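Local coordinates for protein PA1221 (Pseudomonas aeruginosa, PDB 4DG8) that holds adenosine monophosphate in a pocket of its ANL-family AMP-binding fold and carries a phosphopantetheine attachment domain near its C-terminal end, at residues 28-33 / 159-164; 81-86 / 130-135; 279-284 / 301-306; 364-369 / 393-398; 433-438 / 447-452. All blocks are in the same frame, centred on the assembly; numbering follows the deposited sequence.

Contact 1: residues 28-33 / 159-164; sequences TVVARF and PCFAAD
Thr28, the N-cap of helix 29-39, meets Phe161 and Ala163 in the irregular loop that leads into strand 166-172, so the start of a helix in the AMP-binding fold is packed against an extended piece of chain. The touching across the contact is van der Waals packing of methyls on backbone and ring. The methyl CG2 of Thr28 lies alongside the loop backbone, 3.6 Å from Phe161 O and 3.7 Å from Ala163 N, and it approaches the ring of Phe161 obliquely, 4.1 Å from CD1. Two residues further on, Val30 directs its CG2 methyl to the far end of the same ring, 3.8 Å from Phe161 CZ, the two side chains crossing at about a right angle. With Phe161 CG folded in between its own N and carbonyl carbon (chi1 50°), the ring is carried over to both residues. The ring of His186 also meets Phe161, and Leu98 and Leu99 of helix 88-99 touch Val30. Both sides are tied to helix 186-193, Ala163 by backbone bonding to Ala187 and Val29 N by a bond to His186 ND1. Thr28 divides its two branches between loop and helix. Its CG2 faces the loop, and its OG1, turned back at chi1 72°, accepts the capping bond from Ala31 N at 3.0 Å with an N-H...O angle of 162°.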
# COMPACT_ATOMS: atom_id res chain seq x y z
N THR A 28 -16.81 -8.49 -8.92
CA THR A 28 -16.64 -7.92 -7.59
C THR A 28 -15.73 -8.85 -6.77
O THR A 28 -15.54 -10.02 -7.12
CB THR A 28 -17.98 -7.74 -6.86
OG1 THR A 28 -18.49 -9.03 -6.48
CG2 THR A 28 -19.02 -7.00 -7.75
N VAL A 29 -15.14 -8.34 -5.69
CA VAL A 29 -14.32 -9.19 -4.83
C VAL A 29 -15.16 -10.32 -4.24
O VAL A 29 -14.68 -11.43 -4.06
CB VAL A 29 -13.68 -8.39 -3.68
CG1 VAL A 29 -12.98 -9.33 -2.73
CG2 VAL A 29 -12.72 -7.34 -4.22
N VAL A 30 -16.42 -10.03 -3.92
CA VAL A 30 -17.23 -11.01 -3.22
C VAL A 30 -17.72 -12.10 -4.17
O VAL A 30 -17.83 -13.26 -3.78
CB VAL A 30 -18.41 -10.37 -2.48
CG1 VAL A 30 -17.91 -9.41 -1.38
CG2 VAL A 30 -19.30 -9.66 -3.46
N ALA A 31 -18.00 -11.75 -5.43
CA ALA A 31 -18.34 -12.79 -6.40
C ALA A 31 -17.15 -13.76 -6.63
O ALA A 31 -17.32 -14.97 -6.61
CB ALA A 31 -18.81 -12.15 -7.72
N ARG A 32 -15.95 -13.22 -6.80
CA ARG A 32 -14.79 -14.07 -7.05
C ARG A 32 -14.47 -14.92 -5.82
O ARG A 32 -14.25 -16.14 -5.92
CB ARG A 32 -13.59 -13.23 -7.45
CG ARG A 32 -12.30 -14.02 -7.60
CD ARG A 32 -12.35 -14.98 -8.77
NE ARG A 32 -11.12 -15.77 -8.80
CZ ARG A 32 -10.77 -16.62 -9.76
NH1 ARG A 32 -11.58 -16.82 -10.80
NH2 ARG A 32 -9.62 -17.28 -9.67
N PHE A 33 -14.47 -14.28 -4.65
CA PHE A 33 -14.28 -15.03 -3.43
C PHE A 33 -15.32 -16.14 -3.30
O PHE A 33 -14.99 -17.25 -2.88
CB PHE A 33 -14.29 -14.16 -2.16
CG PHE A 33 -14.06 -14.96 -0.91
CD1 PHE A 33 -12.78 -15.22 -0.46
CD2 PHE A 33 -15.13 -15.55 -0.25
CE1 PHE A 33 -12.57 -16.02 0.67
CE2 PHE A 33 -14.93 -16.35 0.88
CZ PHE A 33 -13.65 -16.58 1.35
N PRO A 159 -26.74 -6.85 -0.20
CA PRO A 159 -26.87 -5.83 -1.25
C PRO A 159 -26.24 -6.29 -2.55
O PRO A 159 -25.26 -7.06 -2.55
CB PRO A 159 -26.10 -4.63 -0.67
CG PRO A 159 -26.12 -4.85 0.81
CD PRO A 159 -26.02 -6.33 0.98
N CYS A 160 -26.81 -5.84 -3.66
CA CYS A 160 -26.25 -6.12 -4.98
C CYS A 160 -25.49 -4.90 -5.44
O CYS A 160 -25.93 -3.76 -5.21
CB CYS A 160 -27.35 -6.43 -6.00
SG CYS A 160 -28.36 -7.88 -5.62
N PHE A 161 -24.35 -5.13 -6.06
CA PHE A 161 -23.54 -4.03 -6.56
C PHE A 161 -22.62 -4.54 -7.65
O PHE A 161 -22.39 -5.74 -7.75
CB PHE A 161 -22.74 -3.35 -5.43
CG PHE A 161 -21.97 -4.32 -4.55
CD1 PHE A 161 -20.67 -4.68 -4.86
CD2 PHE A 161 -22.56 -4.85 -3.40
CE1 PHE A 161 -19.96 -5.56 -4.03
CE2 PHE A 161 -21.87 -5.73 -2.57
CZ PHE A 161 -20.57 -6.09 -2.88
N ALA A 162 -22.09 -3.61 -8.44
CA ALA A 162 -21.12 -3.94 -9.48
C ALA A 162 -19.70 -3.64 -9.01
O ALA A 162 -19.49 -3.12 -7.92
CB ALA A 162 -21.44 -3.14 -10.76
N ALA A 163 -18.73 -3.95 -9.86
CA ALA A 163 -17.32 -3.91 -9.50
C ALA A 163 -16.81 -2.48 -9.31
O ALA A 163 -15.67 -2.25 -8.87
CB ALA A 163 -16.51 -4.64 -10.55
N ASP A 164 -17.67 -1.51 -9.62
CA ASP A 164 -17.37 -0.11 -9.37
C ASP A 164 -17.63 0.28 -7.92
O ASP A 164 -17.28 1.37 -7.51
CB ASP A 164 -18.15 0.79 -10.33
CG ASP A 164 -19.66 0.68 -10.16
OD1 ASP A 164 -20.14 -0.31 -9.59
OD2 ASP A 164 -20.37 1.59 -10.62

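Contact 2: residues 81-86 / 130-135; sequences GVYGEY and DCSTTP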
# COMPACT_ATOMS: atom_id res chain seq x y z
N GLY A 81 -14.29 1.04 9.69
CA GLY A 81 -12.92 0.96 10.14
C GLY A 81 -12.53 -0.41 10.67
O GLY A 81 -13.38 -1.14 11.17
N VAL A 82 -11.25 -0.74 10.56
CA VAL A 82 -10.72 -1.97 11.13
C VAL A 82 -9.44 -1.65 11.88
O VAL A 82 -8.54 -1.01 11.32
CB VAL A 82 -10.41 -3.00 10.05
CG1 VAL A 82 -9.74 -4.26 10.66
CG2 VAL A 82 -11.68 -3.37 9.32
N TYR A 83 -9.37 -2.07 13.14
CA TYR A 83 -8.13 -1.98 13.91
C TYR A 83 -7.67 -3.36 14.38
O TYR A 83 -8.47 -4.18 14.83
CB TYR A 83 -8.27 -1.02 15.11
CG TYR A 83 -7.07 -1.08 16.05
CD1 TYR A 83 -5.85 -0.52 15.69
CD2 TYR A 83 -7.16 -1.71 17.30
CE1 TYR A 83 -4.76 -0.58 16.54
CE2 TYR A 83 -6.06 -1.77 18.16
CZ TYR A 83 -4.87 -1.20 17.77
OH TYR A 83 -3.78 -1.27 18.61
N GLY A 84 -6.39 -3.63 14.20
CA GLY A 84 -5.69 -4.66 14.95
C GLY A 84 -4.55 -5.27 14.15
O GLY A 84 -4.47 -5.07 12.93
N GLU A 85 -3.69 -6.05 14.80
CA GLU A 85 -2.63 -6.79 14.12
C GLU A 85 -3.25 -7.87 13.24
O GLU A 85 -4.39 -8.28 13.47
CB GLU A 85 -1.67 -7.45 15.13
CG GLU A 85 -0.88 -6.48 16.00
CD GLU A 85 -0.05 -5.51 15.19
OE1 GLU A 85 0.30 -5.83 14.04
OE2 GLU A 85 0.26 -4.41 15.70
N TYR A 86 -2.53 -8.36 12.23
CA TYR A 86 -3.12 -9.38 11.39
C TYR A 86 -3.57 -10.58 12.21
O TYR A 86 -2.78 -11.16 12.96
CB TYR A 86 -2.20 -9.81 10.25
CG TYR A 86 -2.32 -8.85 9.11
CD1 TYR A 86 -1.24 -8.10 8.69
CD2 TYR A 86 -3.55 -8.65 8.48
CE1 TYR A 86 -1.36 -7.19 7.67
CE2 TYR A 86 -3.69 -7.74 7.46
CZ TYR A 86 -2.58 -7.01 7.05
OH TYR A 86 -2.70 -6.10 6.03
N ASP A 130 -12.96 -3.31 16.26
CA ASP A 130 -11.73 -3.45 17.01
C ASP A 130 -11.39 -4.92 17.12
O ASP A 130 -12.12 -5.67 17.76
CB ASP A 130 -11.90 -2.86 18.42
CG ASP A 130 -10.61 -2.85 19.23
OD1 ASP A 130 -9.66 -3.56 18.85
OD2 ASP A 130 -10.54 -2.14 20.24
N CYS A 131 -10.30 -5.34 16.48
CA CYS A 131 -9.90 -6.74 16.50
C CYS A 131 -8.80 -7.06 17.50
O CYS A 131 -8.37 -8.20 17.58
CB CYS A 131 -9.46 -7.24 15.12
SG CYS A 131 -10.76 -7.18 13.89
N SER A 132 -8.32 -6.05 18.23
CA SER A 132 -7.21 -6.29 19.16
C SER A 132 -7.63 -7.30 20.23
O SER A 132 -8.81 -7.42 20.56
CB SER A 132 -6.74 -4.99 19.81
OG SER A 132 -7.79 -4.36 20.51
N THR A 133 -6.68 -8.05 20.74
CA THR A 133 -6.99 -8.94 21.84
C THR A 133 -6.96 -8.15 23.14
O THR A 133 -7.82 -8.32 24.01
CB THR A 133 -6.02 -10.11 21.90
OG1 THR A 133 -4.69 -9.60 22.10
CG2 THR A 133 -6.07 -10.89 20.59
N THR A 134 -5.97 -7.28 23.27
CA THR A 134 -5.80 -6.49 24.49
C THR A 134 -6.52 -5.14 24.37
O THR A 134 -6.43 -4.47 23.34
CB THR A 134 -4.30 -6.28 24.82
OG1 THR A 134 -4.18 -5.39 25.94
CG2 THR A 134 -3.56 -5.69 23.62
N PRO A 135 -7.26 -4.75 25.43
CA PRO A 135 -8.02 -3.50 25.37
C PRO A 135 -7.14 -2.26 25.11
O PRO A 135 -6.15 -2.02 25.81
CB PRO A 135 -8.68 -3.41 26.75
CG PRO A 135 -7.92 -4.37 27.62
CD PRO A 135 -7.47 -5.46 26.71
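Tyr83, the last residue of strand 79-83, pairs with Asp130 in a parallel bridge, CA to CA 5.0 Å, and the chain of Asp130 then leaves the sheet after Cys131 N has given a hydrogen bond of 2.7 Å to Tyr83 O. That bond is bent a little at the hydrogen (155°). Beside it Cys131 CB also crowds the carbonyl, 3.2 Å from Tyr83 O, while SG lies loosely beside Val82 CG1, 4.5 Å away. Tyr83 and Asp130 lie side by side on one face of the sheet and point the same way. The carboxylate is turned 71° from the plane of the ring, and its OD1 comes to the ring edge, in plane, 3.5 Å from Tyr83 CD2. The same oxygen is gripped twice by Ser132. The backbone N of Ser132 closes an Asx turn at 2.9 Å from Asp130 OD1, nearly in line with the C-O bond, and the Ser132 hydroxyl donates from the syn side, somewhat out of the carboxylate plane. Folding OG in between N and the carbonyl carbon (chi1 58°) brings the hydroxyl back to Asp130, and the CB of Ser132 is left obliquely against the ring, 3.7 Å from Tyr83 CE2. In the sheet, strand 79-83 runs between strands 125-130 and 103-106, with backbone bonds from Gly81 to Leu127 and Leu129 and from Val82 to Leu105 and Ile107. Helix 88-99 packs over Val82 through Leu94 and Ile97 and over Cys131 through Ser90 and Cys93.

Contact 3: residues 279-284 / 301-306; sequences RQLLTG and PRLHLV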
# COMPACT_ATOMS: atom_id res chain seq x y z
N ARG A 279 8.64 -19.02 -3.92
CA ARG A 279 8.48 -19.28 -5.35
C ARG A 279 8.42 -17.98 -6.16
O ARG A 279 9.02 -17.86 -7.23
CB ARG A 279 7.26 -20.18 -5.61
CG ARG A 279 7.50 -21.67 -5.28
CD ARG A 279 6.34 -22.58 -5.76
NE ARG A 279 6.88 -23.92 -6.00
CZ ARG A 279 6.89 -24.53 -7.18
NH1 ARG A 279 6.33 -23.97 -8.24
NH2 ARG A 279 7.43 -25.73 -7.27
N GLN A 280 7.70 -17.00 -5.63
CA GLN A 280 7.64 -15.68 -6.26
C GLN A 280 7.75 -14.59 -5.19
O GLN A 280 7.05 -14.62 -4.15
CB GLN A 280 6.38 -15.52 -7.14
CG GLN A 280 5.08 -15.77 -6.39
CD GLN A 280 3.86 -16.09 -7.27
OE1 GLN A 280 3.94 -16.20 -8.50
NE2 GLN A 280 2.70 -16.23 -6.62
N LEU A 281 8.65 -13.66 -5.44
CA LEU A 281 8.93 -12.53 -4.57
C LEU A 281 8.74 -11.25 -5.38
O LEU A 281 9.37 -11.06 -6.42
CB LEU A 281 10.36 -12.63 -4.04
CG LEU A 281 10.88 -11.50 -3.13
CD1 LEU A 281 9.87 -11.15 -2.02
CD2 LEU A 281 12.22 -11.87 -2.52
N LEU A 282 7.83 -10.40 -4.93
CA LEU A 282 7.60 -9.10 -5.54
C LEU A 282 8.15 -8.04 -4.61
O LEU A 282 8.00 -8.13 -3.39
CB LEU A 282 6.11 -8.86 -5.82
CG LEU A 282 5.44 -9.99 -6.62
CD1 LEU A 282 4.84 -11.02 -5.66
CD2 LEU A 282 4.38 -9.44 -7.52
N THR A 283 8.83 -7.07 -5.19
CA THR A 283 9.44 -5.99 -4.44
C THR A 283 9.26 -4.69 -5.23
O THR A 283 8.80 -4.72 -6.37
CB THR A 283 10.93 -6.25 -4.17
OG1 THR A 283 11.44 -5.20 -3.35
CG2 THR A 283 11.72 -6.31 -5.48
N GLY A 284 9.56 -3.56 -4.60
CA GLY A 284 9.28 -2.28 -5.23
C GLY A 284 8.98 -1.21 -4.20
O GLY A 284 9.44 -1.27 -3.06
N PRO A 301 18.72 -18.74 -8.08
CA PRO A 301 18.50 -18.58 -9.53
C PRO A 301 17.13 -19.05 -10.04
O PRO A 301 16.72 -18.64 -11.13
CB PRO A 301 19.64 -19.40 -10.16
CG PRO A 301 19.99 -20.41 -9.12
CD PRO A 301 19.76 -19.74 -7.78
N ARG A 302 16.42 -19.87 -9.27
CA ARG A 302 15.09 -20.33 -9.67
C ARG A 302 13.98 -19.43 -9.12
O ARG A 302 12.80 -19.63 -9.41
CB ARG A 302 14.86 -21.77 -9.20
CG ARG A 302 15.73 -22.85 -9.87
CD ARG A 302 15.53 -24.19 -9.15
NE ARG A 302 16.05 -24.14 -7.79
CZ ARG A 302 17.35 -24.26 -7.48
NH1 ARG A 302 18.24 -24.45 -8.45
NH2 ARG A 302 17.75 -24.19 -6.22
N LEU A 303 14.36 -18.44 -8.31
CA LEU A 303 13.38 -17.53 -7.74
C LEU A 303 12.81 -16.62 -8.84
O LEU A 303 13.54 -16.10 -9.67
CB LEU A 303 14.00 -16.70 -6.61
CG LEU A 303 13.13 -15.57 -6.06
CD1 LEU A 303 11.82 -16.13 -5.48
CD2 LEU A 303 13.89 -14.74 -5.02
N HIS A 304 11.49 -16.45 -8.86
CA HIS A 304 10.89 -15.46 -9.74
C HIS A 304 10.71 -14.17 -8.95
O HIS A 304 9.92 -14.11 -8.00
CB HIS A 304 9.57 -15.97 -10.34
CG HIS A 304 9.77 -17.04 -11.38
ND1 HIS A 304 9.79 -18.38 -11.08
CD2 HIS A 304 9.97 -16.95 -12.72
CE1 HIS A 304 9.99 -19.08 -12.19
NE2 HIS A 304 10.10 -18.23 -13.20
N LEU A 305 11.49 -13.17 -9.33
CA LEU A 305 11.47 -11.86 -8.72
C LEU A 305 10.75 -10.85 -9.63
O LEU A 305 11.02 -10.77 -10.83
CB LEU A 305 12.90 -11.41 -8.46
CG LEU A 305 13.10 -10.14 -7.64
CD1 LEU A 305 12.43 -10.26 -6.31
CD2 LEU A 305 14.60 -9.87 -7.47
N VAL A 306 9.84 -10.08 -9.06
CA VAL A 306 9.07 -9.09 -9.82
C VAL A 306 9.27 -7.67 -9.26
O VAL A 306 9.09 -7.45 -8.06
CB VAL A 306 7.58 -9.42 -9.77
CG1 VAL A 306 6.78 -8.44 -10.64
CG2 VAL A 306 7.35 -10.86 -10.20
O HOH W 1 10.01 -19.75 -9.01
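Leu281 and Leu305 both carry CG opposite the backbone N (chi1 178° and -172°), which lays the two side chains next to each other on one face of the sheet, with Leu305 CD1 3.7 Å from Leu281 CG. The same methyl is tight against the backbone, 3.2 Å from Leu281 O, and reaches CG2 of Thr283. Leu303 crosses Leu281 at a slant, its CD1 near Leu281 CB. On the other face Leu282 runs beside Val306, Leu282 CG 3.9 Å from Val306 CB. Between the faces, parallel backbone bonds alternate from strand to strand: Leu281 N to His304 O and Val306 N to Leu281 O, each 2.9 Å, then Thr283 N to Val306 O. The bond from His304 N to Arg279 O is longer, 3.3 Å, and its donor is tilted from the carbonyl plane. Arg279 O also lies at the edge of the His304 ring, and a water donates to it and to Arg302 O and lies close to His304 ND1, bridging the start of the pair. Outside the pair, Gln280 OE1 accepts from Phe201 N, and Thr283 OG1 bonds to Leu259 O. Phe264 of helix 261-270 covers Leu281, and Val293 and Leu297 of helix 290-299 cover Leu305. This is the core of a beta-alpha-beta crossover, strand 280-284, helix 290-299, strand 304-309, whose first strand delivers Gly284 to the adenosine monophosphate pocket.

Contact 4: residues 364-369 / 393-398; sequences VAFGAG and RLLRAY
The Phe366 ring meets Leu395, Arg396 and Ala397 of strand 393-406 at a slant. Arg396 O comes nearest, 3.3 Å from Phe366 CD1, and the methyl of Ala397 lies with CB 3.4 Å from Phe366 CE1; Leu395 CB is 3.7 Å from Phe366 CD1. The ring gets there because CG stands beside the backbone N (chi1 -59°). Tyr390 meets this ring too, with planes about 35° apart, and Val364 CG1 adds a second apolar touch on Ala397 CB. The Tyr398 ring, carried on the other face with Ala365, turns from the partner strand to meet Phe385. Between the two faces, Ala365 and Tyr398 form an antiparallel hydrogen-bonded pair: Ala365 N to Tyr398 O and Tyr398 N to Ala365 O, both 2.9 Å. Beyond it the strands diverge, and one water bridges them, accepting from Gly367 N at 2.7 Å and donating to Arg396 O. Arg396 points away from the partner strand and bonds through NH1 to Ala371 O. Strand 361-367 is bonded on its other edge to strand 342-347, strand 393-406 also pairs with 385-390, and helix 378-384 touches Arg396 and Tyr398.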
# COMPACT_ATOMS: atom_id res chain seq x y z
N VAL A 364 1.39 7.97 -17.36
CA VAL A 364 -0.04 8.18 -17.24
C VAL A 364 -0.74 6.83 -17.31
O VAL A 364 -0.47 6.03 -18.20
CB VAL A 364 -0.56 9.05 -18.40
CG1 VAL A 364 -2.07 9.20 -18.31
CG2 VAL A 364 0.14 10.42 -18.40
N ALA A 365 -1.64 6.58 -16.37
CA ALA A 365 -2.27 5.28 -16.23
C ALA A 365 -3.74 5.34 -16.58
O ALA A 365 -4.42 6.31 -16.26
CB ALA A 365 -2.09 4.75 -14.81
N PHE A 366 -4.22 4.29 -17.24
CA PHE A 366 -5.61 4.15 -17.61
C PHE A 366 -6.10 2.81 -17.12
O PHE A 366 -5.30 1.89 -16.87
CB PHE A 366 -5.76 4.11 -19.14
CG PHE A 366 -5.23 5.31 -19.86
CD1 PHE A 366 -6.09 6.32 -20.26
CD2 PHE A 366 -3.89 5.39 -20.21
CE1 PHE A 366 -5.61 7.43 -20.95
CE2 PHE A 366 -3.40 6.49 -20.90
CZ PHE A 366 -4.26 7.52 -21.28
N GLY A 367 -7.41 2.65 -17.09
CA GLY A 367 -7.97 1.33 -16.88
C GLY A 367 -8.64 1.02 -15.57
O GLY A 367 -9.06 1.91 -14.80
N ALA A 368 -8.82 -0.27 -15.35
CA ALA A 368 -9.72 -0.77 -14.32
C ALA A 368 -9.15 -0.62 -12.91
O ALA A 368 -9.85 -0.85 -11.92
CB ALA A 368 -10.07 -2.22 -14.63
N GLY A 369 -7.87 -0.24 -12.83
CA GLY A 369 -7.22 0.03 -11.55
C GLY A 369 -7.43 1.44 -11.00
O GLY A 369 -7.14 1.67 -9.82
N ARG A 393 -9.58 6.57 -28.48
CA ARG A 393 -10.68 7.04 -27.64
C ARG A 393 -10.23 7.80 -26.39
O ARG A 393 -9.23 7.45 -25.76
CB ARG A 393 -11.58 5.86 -27.25
N LEU A 394 -10.98 8.84 -26.05
CA LEU A 394 -10.78 9.53 -24.78
C LEU A 394 -11.11 8.59 -23.62
O LEU A 394 -12.21 8.03 -23.56
CB LEU A 394 -11.65 10.79 -24.69
CG LEU A 394 -11.08 12.09 -25.27
CD1 LEU A 394 -12.03 13.24 -25.00
CD2 LEU A 394 -9.70 12.39 -24.70
N LEU A 395 -10.17 8.44 -22.71
CA LEU A 395 -10.36 7.56 -21.57
C LEU A 395 -9.97 8.28 -20.30
O LEU A 395 -9.09 9.14 -20.32
CB LEU A 395 -9.48 6.31 -21.70
CG LEU A 395 -9.88 5.25 -22.73
CD1 LEU A 395 -9.01 4.02 -22.53
CD2 LEU A 395 -11.35 4.89 -22.61
N ARG A 396 -10.62 7.93 -19.20
CA ARG A 396 -10.18 8.42 -17.91
C ARG A 396 -8.75 7.97 -17.62
O ARG A 396 -8.37 6.84 -17.93
CB ARG A 396 -11.13 7.96 -16.81
CG ARG A 396 -10.90 8.60 -15.45
CD ARG A 396 -12.13 8.39 -14.59
NE ARG A 396 -12.07 9.16 -13.35
CZ ARG A 396 -11.81 8.65 -12.15
NH1 ARG A 396 -11.59 7.35 -11.99
NH2 ARG A 396 -11.79 9.45 -11.09
N ALA A 397 -7.98 8.86 -17.02
CA ALA A 397 -6.55 8.66 -16.81
C ALA A 397 -6.04 9.36 -15.55
O ALA A 397 -6.54 10.41 -15.15
CB ALA A 397 -5.77 9.16 -18.04
N TYR A 398 -5.03 8.76 -14.93
CA TYR A 398 -4.35 9.33 -13.78
C TYR A 398 -2.90 9.65 -14.15
O TYR A 398 -2.13 8.75 -14.52
CB TYR A 398 -4.40 8.38 -12.58
CG TYR A 398 -3.63 8.90 -11.38
CD1 TYR A 398 -4.15 9.93 -10.60
CD2 TYR A 398 -2.38 8.39 -11.05
CE1 TYR A 398 -3.44 10.44 -9.51
CE2 TYR A 398 -1.67 8.88 -9.96
CZ TYR A 398 -2.21 9.91 -9.19
OH TYR A 398 -1.51 10.41 -8.10
O HOH W 2 -9.33 4.45 -17.75

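Contact 5: residues 433-438 / 447-452; sequences ALEQRF and CALLVR
Glu435 stretches from helix 431-439 to the backbone of strand 444-454. Its CB rests on Leu449 CD1 at 3.9 Å. CG stands opposite the backbone N (chi1 -161°), and the extended chain beyond it slides past Cys447 O, 3.3 Å from Glu435 CG. CD follows alongside the same carbonyl. At the tip OE1 accepts from Leu449 N at 2.7 Å, the N-H pointing almost straight at it (164°) and arriving on the anti side of the carboxylate, 19° out of its plane; Ala448 CA is also close. OE2 has a long, weak ion pair with Arg439. Around this polar arm the packing is apolar. Leu434 crosses Leu449 at about a right angle, Leu434 CG 3.8 Å from Leu449 CD1. Cys447 SG sits 3.6 Å from Phe438 CB and meets its ring obliquely, 5.0 Å from the centroid, a sulfur-aromatic contact. Leu475 and Leu476 of helix 473-478 close over Phe438. Ala448 and Leu450 bond to strand 457-466 on the other side, and 444-454 is an outermost strand of its three-stranded sheet. The carboxylate therefore takes an edge N-H in place of a neighbouring strand, and that donor would probably favour the ionised form of Glu435.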
# COMPACT_ATOMS: atom_id res chain seq x y z
N ALA A 433 6.06 20.35 2.38
CA ALA A 433 4.87 20.83 3.09
C ALA A 433 5.03 20.68 4.60
O ALA A 433 4.77 21.62 5.35
CB ALA A 433 3.60 20.10 2.62
N LEU A 434 5.49 19.50 5.04
CA LEU A 434 5.71 19.23 6.45
C LEU A 434 6.81 20.14 7.02
O LEU A 434 6.72 20.65 8.16
CB LEU A 434 6.07 17.74 6.65
CG LEU A 434 6.28 17.27 8.09
CD1 LEU A 434 5.04 17.59 8.93
CD2 LEU A 434 6.65 15.77 8.17
N GLU A 435 7.82 20.36 6.20
CA GLU A 435 8.92 21.26 6.53
C GLU A 435 8.39 22.69 6.75
O GLU A 435 8.69 23.34 7.77
CB GLU A 435 9.90 21.25 5.37
CG GLU A 435 11.29 21.75 5.67
CD GLU A 435 12.25 21.43 4.54
OE1 GLU A 435 13.33 20.87 4.82
OE2 GLU A 435 11.91 21.71 3.37
N GLN A 436 7.60 23.15 5.79
CA GLN A 436 7.00 24.48 5.86
C GLN A 436 6.13 24.58 7.10
O GLN A 436 6.05 25.62 7.75
CB GLN A 436 6.19 24.77 4.59
CG GLN A 436 5.47 26.13 4.59
CD GLN A 436 6.41 27.31 4.79
OE1 GLN A 436 6.15 28.19 5.61
NE2 GLN A 436 7.50 27.35 4.02
N ARG A 437 5.50 23.46 7.45
CA ARG A 437 4.69 23.37 8.66
C ARG A 437 5.52 23.54 9.95
O ARG A 437 5.09 24.22 10.90
CB ARG A 437 3.90 22.06 8.67
CG ARG A 437 2.99 21.92 9.86
CD ARG A 437 2.03 20.74 9.73
NE ARG A 437 1.10 20.76 10.85
CZ ARG A 437 0.38 19.72 11.28
NH1 ARG A 437 0.47 18.54 10.68
NH2 ARG A 437 -0.43 19.88 12.32
N PHE A 438 6.70 22.93 10.00
CA PHE A 438 7.63 23.18 11.10
C PHE A 438 8.04 24.65 11.17
O PHE A 438 8.10 25.24 12.25
CB PHE A 438 8.87 22.28 11.01
CG PHE A 438 8.74 20.97 11.75
CD1 PHE A 438 9.13 20.87 13.08
CD2 PHE A 438 8.26 19.84 11.11
CE1 PHE A 438 9.02 19.67 13.76
CE2 PHE A 438 8.15 18.63 11.79
CZ PHE A 438 8.53 18.54 13.12
N CYS A 447 13.83 25.76 8.88
CA CYS A 447 13.86 24.35 9.23
C CYS A 447 14.17 23.47 8.01
O CYS A 447 13.69 23.73 6.91
CB CYS A 447 12.52 23.93 9.83
SG CYS A 447 12.23 22.13 9.87
N ALA A 448 14.96 22.42 8.22
CA ALA A 448 15.23 21.43 7.18
C ALA A 448 14.95 20.00 7.64
O ALA A 448 15.41 19.56 8.70
CB ALA A 448 16.66 21.56 6.67
N LEU A 449 14.18 19.28 6.83
CA LEU A 449 13.90 17.88 7.07
C LEU A 449 14.81 17.02 6.20
O LEU A 449 14.90 17.22 4.99
CB LEU A 449 12.42 17.57 6.77
CG LEU A 449 11.41 18.24 7.70
CD1 LEU A 449 9.99 17.83 7.33
CD2 LEU A 449 11.70 17.89 9.15
N LEU A 450 15.48 16.07 6.83
CA LEU A 450 16.43 15.18 6.17
C LEU A 450 15.98 13.74 6.36
O LEU A 450 15.18 13.44 7.25
CB LEU A 450 17.83 15.35 6.78
CG LEU A 450 18.49 16.73 6.78
CD1 LEU A 450 19.84 16.64 7.49
CD2 LEU A 450 18.67 17.27 5.37
N VAL A 451 16.49 12.84 5.52
CA VAL A 451 16.21 11.42 5.66
C VAL A 451 17.51 10.62 5.70
O VAL A 451 18.46 10.92 4.98
CB VAL A 451 15.31 10.89 4.51
CG1 VAL A 451 15.03 9.40 4.69
CG2 VAL A 451 14.00 11.67 4.45
N ARG A 452 17.56 9.60 6.57
CA ARG A 452 18.71 8.71 6.62
C ARG A 452 18.23 7.28 6.81
O ARG A 452 17.06 7.06 7.09
CB ARG A 452 19.68 9.11 7.73
CG ARG A 452 19.17 8.82 9.13
CD ARG A 452 20.14 9.30 10.20
NE ARG A 452 19.66 8.98 11.54
CZ ARG A 452 20.26 9.36 12.66
NH1 ARG A 452 21.38 10.08 12.61
NH2 ARG A 452 19.75 9.03 13.84

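In the fold
Along the chain contact 2 is nested inside the loop closed by contact 1, and contacts 3, 4 and 5 follow in series. Contacts 1 and 2 share helix 88-99, and the loop of contact 1 leads into strand 166-172 of the seven-stranded sheet that holds contact 2. Contact 3, in a separate mixed sheet, reaches the adenosine monophosphate through Gly284, while the Tyr398 side chain of contact 4, in an antiparallel sheet, is about 7 Å from it. Contact 5 lies about 43 Å from contact 1 between centres, across the chain's centre, so separate sheets approach the ligand pocket, while contact 5 is packing in a small C-terminal sheet of its own.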